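Long-range contacts in pentacotripeptide-repeat region of PRORP domain-containing protein (Brachypodium distachyon, PDB 4ME2), which probably binds RNA in a sequence-specific manner, as a chloroplast pentatricopeptide-repeat protein built of helix-turn-helix repeats and linked to group II introns: residues A104-R109 with D140-A145; E148-G153 with G161-E166. All blocks are in the same frame, centred on the assembly; numbering follows the deposited sequence.

Contact 1: residues A104-R109 with D140-A145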
loop_
_atom_site.group_PDB
_atom_site.type_symbol
_atom_site.label_atom_id
_atom_site.label_comp_id
_atom_site.label_asym_id
_atom_site.label_seq_id
_atom_site.Cartn_x
_atom_site.Cartn_y
_atom_site.Cartn_z
ATOM N N ALA A 104 -1.113 12.773 -1.418
ATOM C CA ALA A 104 -1.637 13.153 -0.100
ATOM C C ALA A 104 -1.322 12.077 0.937
ATOM O O ALA A 104 -0.909 12.394 2.062
ATOM C CB ALA A 104 -3.131 13.434 -0.153
ATOM N N LEU A 105 -1.514 10.815 0.553
ATOM C CA LEU A 105 -1.171 9.681 1.417
ATOM C C LEU A 105 0.282 9.769 1.880
ATOM O O LEU A 105 0.565 9.592 3.065
ATOM C CB LEU A 105 -1.434 8.336 0.717
ATOM C CG LEU A 105 -1.057 7.055 1.487
ATOM C CD1 LEU A 105 -1.789 6.979 2.815
ATOM C CD2 LEU A 105 -1.327 5.816 0.649
ATOM N N HIS A 106 1.202 10.036 0.957
ATOM C CA HIS A 106 2.619 10.118 1.315
ATOM C C HIS A 106 2.941 11.246 2.266
ATOM O O HIS A 106 3.838 11.112 3.110
ATOM C CB HIS A 106 3.498 10.157 0.077
ATOM C CG HIS A 106 3.629 8.822 -0.610
ATOM N ND1 HIS A 106 4.061 7.711 0.029
ATOM C CD2 HIS A 106 3.388 8.450 -1.926
ATOM C CE1 HIS A 106 4.088 6.684 -0.839
ATOM N NE2 HIS A 106 3.678 7.142 -2.038
ATOM N N VAL A 107 2.213 12.359 2.159
ATOM C CA VAL A 107 2.327 13.423 3.153
ATOM C C VAL A 107 1.873 12.871 4.507
ATOM O O VAL A 107 2.566 13.048 5.509
ATOM C CB VAL A 107 1.516 14.682 2.780
ATOM C CG1 VAL A 107 1.604 15.721 3.889
ATOM C CG2 VAL A 107 2.020 15.291 1.472
ATOM N N ALA A 108 0.732 12.183 4.542
ATOM C CA ALA A 108 0.227 11.626 5.808
ATOM C C ALA A 108 1.228 10.655 6.438
ATOM O O ALA A 108 1.411 10.638 7.662
ATOM C CB ALA A 108 -1.117 10.945 5.598
ATOM N N ARG A 109 1.877 9.858 5.593
ATOM C CA ARG A 109 2.777 8.801 6.064
ATOM C C ARG A 109 3.963 9.346 6.868
ATOM O O ARG A 109 4.547 8.614 7.663
ATOM C CB ARG A 109 3.280 7.953 4.888
ATOM C CG ARG A 109 2.229 7.055 4.235
ATOM C CD ARG A 109 2.822 6.194 3.117
ATOM N NE ARG A 109 4.018 5.524 3.617
ATOM C CZ ARG A 109 5.267 5.874 3.325
ATOM N NH1 ARG A 109 5.515 6.856 2.472
ATOM N NH2 ARG A 109 6.280 5.222 3.885
ATOM N N ASP A 140 3.881 -0.183 -6.814
ATOM C CA ASP A 140 5.042 -0.967 -6.382
ATOM C C ASP A 140 5.863 -0.197 -5.354
ATOM O O ASP A 140 6.354 -0.778 -4.379
ATOM C CB ASP A 140 5.942 -1.346 -7.562
ATOM C CG ASP A 140 5.284 -2.304 -8.529
ATOM O OD1 ASP A 140 4.189 -2.836 -8.243
ATOM O OD2 ASP A 140 5.884 -2.517 -9.604
ATOM N N ALA A 141 6.014 1.107 -5.591
ATOM C CA ALA A 141 6.757 1.975 -4.688
ATOM C C ALA A 141 6.060 2.103 -3.334
ATOM O O ALA A 141 6.724 2.113 -2.297
ATOM C CB ALA A 141 6.990 3.346 -5.317
ATOM N N LEU A 142 4.730 2.180 -3.346
ATOM C CA LEU A 142 3.962 2.245 -2.102
ATOM C C LEU A 142 4.191 0.991 -1.257
ATOM O O LEU A 142 4.315 1.077 -0.027
ATOM C CB LEU A 142 2.470 2.439 -2.397
ATOM C CG LEU A 142 1.522 2.448 -1.188
ATOM C CD1 LEU A 142 1.871 3.579 -0.229
ATOM C CD2 LEU A 142 0.075 2.539 -1.647
ATOM N N VAL A 143 4.264 -0.165 -1.917
ATOM C CA VAL A 143 4.505 -1.425 -1.216
ATOM C C VAL A 143 5.907 -1.461 -0.606
ATOM O O VAL A 143 6.073 -1.890 0.535
ATOM C CB VAL A 143 4.227 -2.651 -2.108
ATOM C CG1 VAL A 143 4.752 -3.921 -1.459
ATOM C CG2 VAL A 143 2.734 -2.770 -2.362
ATOM N N GLU A 144 6.907 -0.990 -1.348
ATOM C CA GLU A 144 8.249 -0.857 -0.781
ATOM C C GLU A 144 8.251 0.064 0.437
ATOM O O GLU A 144 8.925 -0.227 1.424
ATOM C CB GLU A 144 9.250 -0.361 -1.824
ATOM C CG GLU A 144 9.502 -1.353 -2.946
ATOM C CD GLU A 144 10.012 -2.689 -2.450
ATOM O OE1 GLU A 144 11.031 -2.711 -1.725
ATOM O OE2 GLU A 144 9.402 -3.723 -2.790
ATOM N N ALA A 145 7.482 1.152 0.372
ATOM C CA ALA A 145 7.401 2.118 1.472
ATOM C C ALA A 145 6.741 1.510 2.707
ATOM O O ALA A 145 7.146 1.793 3.832
ATOM C CB ALA A 145 6.678 3.389 1.033
HETATM O O HOH W 1 8.980 4.046 4.156
#
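Leu142 puts its CD1 methyl between two side chains of the helix 98-109, one apolar and one polar. The leucine reaches out from the helix 133-151 with chi1 at 177°, which sets CG opposite the backbone N; CD1 packs against Leu105 CD2 at 4.0 Å, the two side chains crossing at about a right angle, and lies 3.9 Å from His106 CE1, approaching that ring at a slant. Tyr121 of the helix 118-126 packs on both leucines. One turn on, Ala145 presents its CB to one face of the Arg109 guanidinium, 3.4 Å from NH2 and displaced toward the rim. A water in the guanidinium plane, at its edge, accepts a weak bond from Arg109 NH2 and donates to Ala145 O at 2.9 Å. The arginine is steadied from its own helix too: NH1 donates to His106 ND1 at 3.0 Å, near the imidazole plane but bent, with an N-H...N angle of 137°. Over these short segments the axes run nearly parallel, 9° apart, and come no closer than 12.5 Å, a spacing bridged by side chains in this helix-turn-helix repeat array. Since ND1 accepts from the arginine, a neutral imidazole protonated on NE2 is probably favoured.

Contact 2: residues E148-G153 with G161-E166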
loop_
_atom_site.group_PDB
_atom_site.type_symbol
_atom_site.label_atom_id
_atom_site.label_comp_id
_atom_site.label_asym_id
_atom_site.label_seq_id
_atom_site.Cartn_x
_atom_site.Cartn_y
_atom_site.Cartn_z
ATOM N N GLU A 148 9.280 -0.955 4.273
ATOM C CA GLU A 148 10.313 -0.159 4.937
ATOM C C GLU A 148 9.805 0.481 6.230
ATOM O O GLU A 148 10.465 0.386 7.270
ATOM C CB GLU A 148 10.894 0.901 3.996
ATOM C CG GLU A 148 11.773 1.927 4.706
ATOM C CD GLU A 148 12.895 2.478 3.840
ATOM O OE1 GLU A 148 12.968 2.133 2.641
ATOM O OE2 GLU A 148 13.721 3.258 4.370
ATOM N N GLU A 149 8.637 1.120 6.181
ATOM C CA GLU A 149 8.122 1.780 7.380
ATOM C C GLU A 149 7.890 0.796 8.531
ATOM O O GLU A 149 7.982 1.169 9.695
ATOM C CB GLU A 149 6.866 2.616 7.092
ATOM C CG GLU A 149 5.594 1.816 6.866
ATOM C CD GLU A 149 4.470 2.627 6.242
ATOM O OE1 GLU A 149 4.625 3.851 6.059
ATOM O OE2 GLU A 149 3.419 2.031 5.942
ATOM N N LYS A 150 7.612 -0.464 8.205
ATOM C CA LYS A 150 7.449 -1.487 9.231
ATOM C C LYS A 150 8.801 -1.955 9.751
ATOM O O LYS A 150 9.041 -1.967 10.955
ATOM C CB LYS A 150 6.664 -2.680 8.685
ATOM C CG LYS A 150 5.272 -2.342 8.185
ATOM C CD LYS A 150 4.302 -2.068 9.322
ATOM C CE LYS A 150 4.022 -3.334 10.117
ATOM N NZ LYS A 150 2.931 -3.127 11.108
ATOM N N GLU A 151 9.687 -2.328 8.834
ATOM C CA GLU A 151 10.947 -2.968 9.207
ATOM C C GLU A 151 11.955 -2.011 9.834
ATOM O O GLU A 151 12.727 -2.403 10.709
ATOM C CB GLU A 151 11.551 -3.699 8.009
ATOM C CG GLU A 151 10.676 -4.835 7.512
ATOM C CD GLU A 151 11.349 -5.686 6.456
ATOM O OE1 GLU A 151 10.902 -6.836 6.263
ATOM O OE2 GLU A 151 12.316 -5.213 5.823
ATOM N N ARG A 152 11.937 -0.756 9.400
ATOM C CA ARG A 152 12.821 0.260 9.962
ATOM C C ARG A 152 12.109 1.108 11.025
ATOM O O ARG A 152 12.661 2.099 11.508
ATOM C CB ARG A 152 13.393 1.144 8.848
ATOM C CG ARG A 152 14.087 0.379 7.729
ATOM C CD ARG A 152 14.587 1.324 6.644
ATOM N NE ARG A 152 14.648 2.712 7.109
ATOM C CZ ARG A 152 15.766 3.418 7.261
ATOM N NH1 ARG A 152 16.945 2.886 6.968
ATOM N NH2 ARG A 152 15.704 4.670 7.699
ATOM N N GLY A 153 10.890 0.707 11.387
ATOM C CA GLY A 153 10.102 1.394 12.412
ATOM C C GLY A 153 10.587 1.062 13.810
ATOM O O GLY A 153 11.547 0.308 13.971
ATOM N N GLY A 161 9.870 -9.500 16.171
ATOM C CA GLY A 161 9.884 -8.961 14.823
ATOM C C GLY A 161 8.681 -8.094 14.514
ATOM O O GLY A 161 7.667 -8.141 15.210
ATOM N N VAL A 162 8.789 -7.313 13.449
ATOM C CA VAL A 162 7.767 -6.335 13.137
ATOM C C VAL A 162 6.461 -6.962 12.682
ATOM O O VAL A 162 5.426 -6.313 12.731
ATOM C CB VAL A 162 8.239 -5.354 12.052
ATOM C CG1 VAL A 162 9.424 -4.546 12.551
ATOM C CG2 VAL A 162 8.601 -6.100 10.776
ATOM N N TRP A 163 6.510 -8.214 12.245
ATOM C CA TRP A 163 5.391 -8.795 11.521
ATOM C C TRP A 163 4.575 -9.800 12.271
ATOM O O TRP A 163 3.451 -10.086 11.874
ATOM C CB TRP A 163 5.879 -9.453 10.251
ATOM C CG TRP A 163 6.504 -8.535 9.246
ATOM C CD1 TRP A 163 7.841 -8.434 8.916
ATOM C CD2 TRP A 163 5.824 -7.594 8.373
ATOM N NE1 TRP A 163 8.028 -7.508 7.931
ATOM C CE2 TRP A 163 6.863 -6.968 7.562
ATOM C CE3 TRP A 163 4.515 -7.216 8.195
ATOM C CZ2 TRP A 163 6.580 -6.003 6.624
ATOM C CZ3 TRP A 163 4.235 -6.243 7.241
ATOM C CH2 TRP A 163 5.247 -5.653 6.475
ATOM N N VAL A 164 5.123 -10.365 13.343
ATOM C CA VAL A 164 4.435 -11.435 14.082
ATOM C C VAL A 164 3.054 -11.036 14.628
ATOM O O VAL A 164 2.155 -11.876 14.725
ATOM C CB VAL A 164 5.333 -12.020 15.196
ATOM C CG1 VAL A 164 4.553 -12.944 16.121
ATOM C CG2 VAL A 164 6.500 -12.771 14.576
ATOM N N GLY A 165 2.887 -9.759 14.965
ATOM C CA GLY A 165 1.614 -9.263 15.481
ATOM C C GLY A 165 0.718 -8.593 14.452
ATOM O O GLY A 165 -0.291 -7.978 14.809
ATOM N N GLU A 166 1.076 -8.714 13.175
ATOM C CA GLU A 166 0.335 -8.066 12.087
ATOM C C GLU A 166 -1.086 -8.596 11.913
ATOM O O GLU A 166 -1.321 -9.801 12.019
ATOM C CB GLU A 166 1.094 -8.217 10.765
ATOM C CG GLU A 166 0.567 -7.336 9.644
ATOM C CD GLU A 166 0.809 -5.860 9.902
ATOM O OE1 GLU A 166 1.761 -5.526 10.639
ATOM O OE2 GLU A 166 0.043 -5.032 9.368
HETATM O O HOH W 2 0.828 -2.247 9.552
#
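Lys150 and Glu166 form a salt bridge, NZ to OE1 at 2.7 Å, on the syn lone pair of that oxygen. A water closes the arrangement by accepting from Lys150 NZ and donating to Glu166 OE2 at 2.9 Å, so both carboxylate oxygens are engaged. A weaker bond runs from Trp163 NE1 to Glu151 OE1; it is long, 3.4 Å, but nearly straight at 171°, and the oxygen sits at the indole edge with the carboxylate turned 73° from the ring. Bends at chi2 and chi3 carry the lysine chain across the indole on its way to the glutamate: CB makes a CH-pi contact over the six-membered ring, 4.3 Å from its centroid, and CG comes to 3.7 Å from CH2. Replacing Lys150 with an alanine would probably leave Glu166 without its charged mate and uncover part of the indole face. Val162 packs beside them, its CG1 3.1 Å from Lys150 O and its CG2 against Glu151 CG. Together they fold the loop before helix 168-180 back onto the C-terminal end of helix 133-151, where Phe146 meets Trp163 edge-to-face and Ala193 and Ala194 of helix 184-197 touch Glu151 and Trp163.

How the contacts relate
From the N terminus, the chain passes through helix 98-109, then helix 118-126, and returns along helix 133-151, where contact 1 closes a loop with 30 residues between its segments. Contact 2 opens only after that, at the end of the same helix, and closes a short non-helical loop of seven intervening residues leading toward helix 168-180. The two are therefore in series, neither nesting nor crossing, with centres about 16 Å apart. Helix 133-151 serves both, facing the preceding helices in contact 1 and the following connection in contact 2. A salt bridge from Arg109 NE to Glu149 OE1, 3.0 Å long, joins them directly, and Tyr121 OH binds Glu149 OE2.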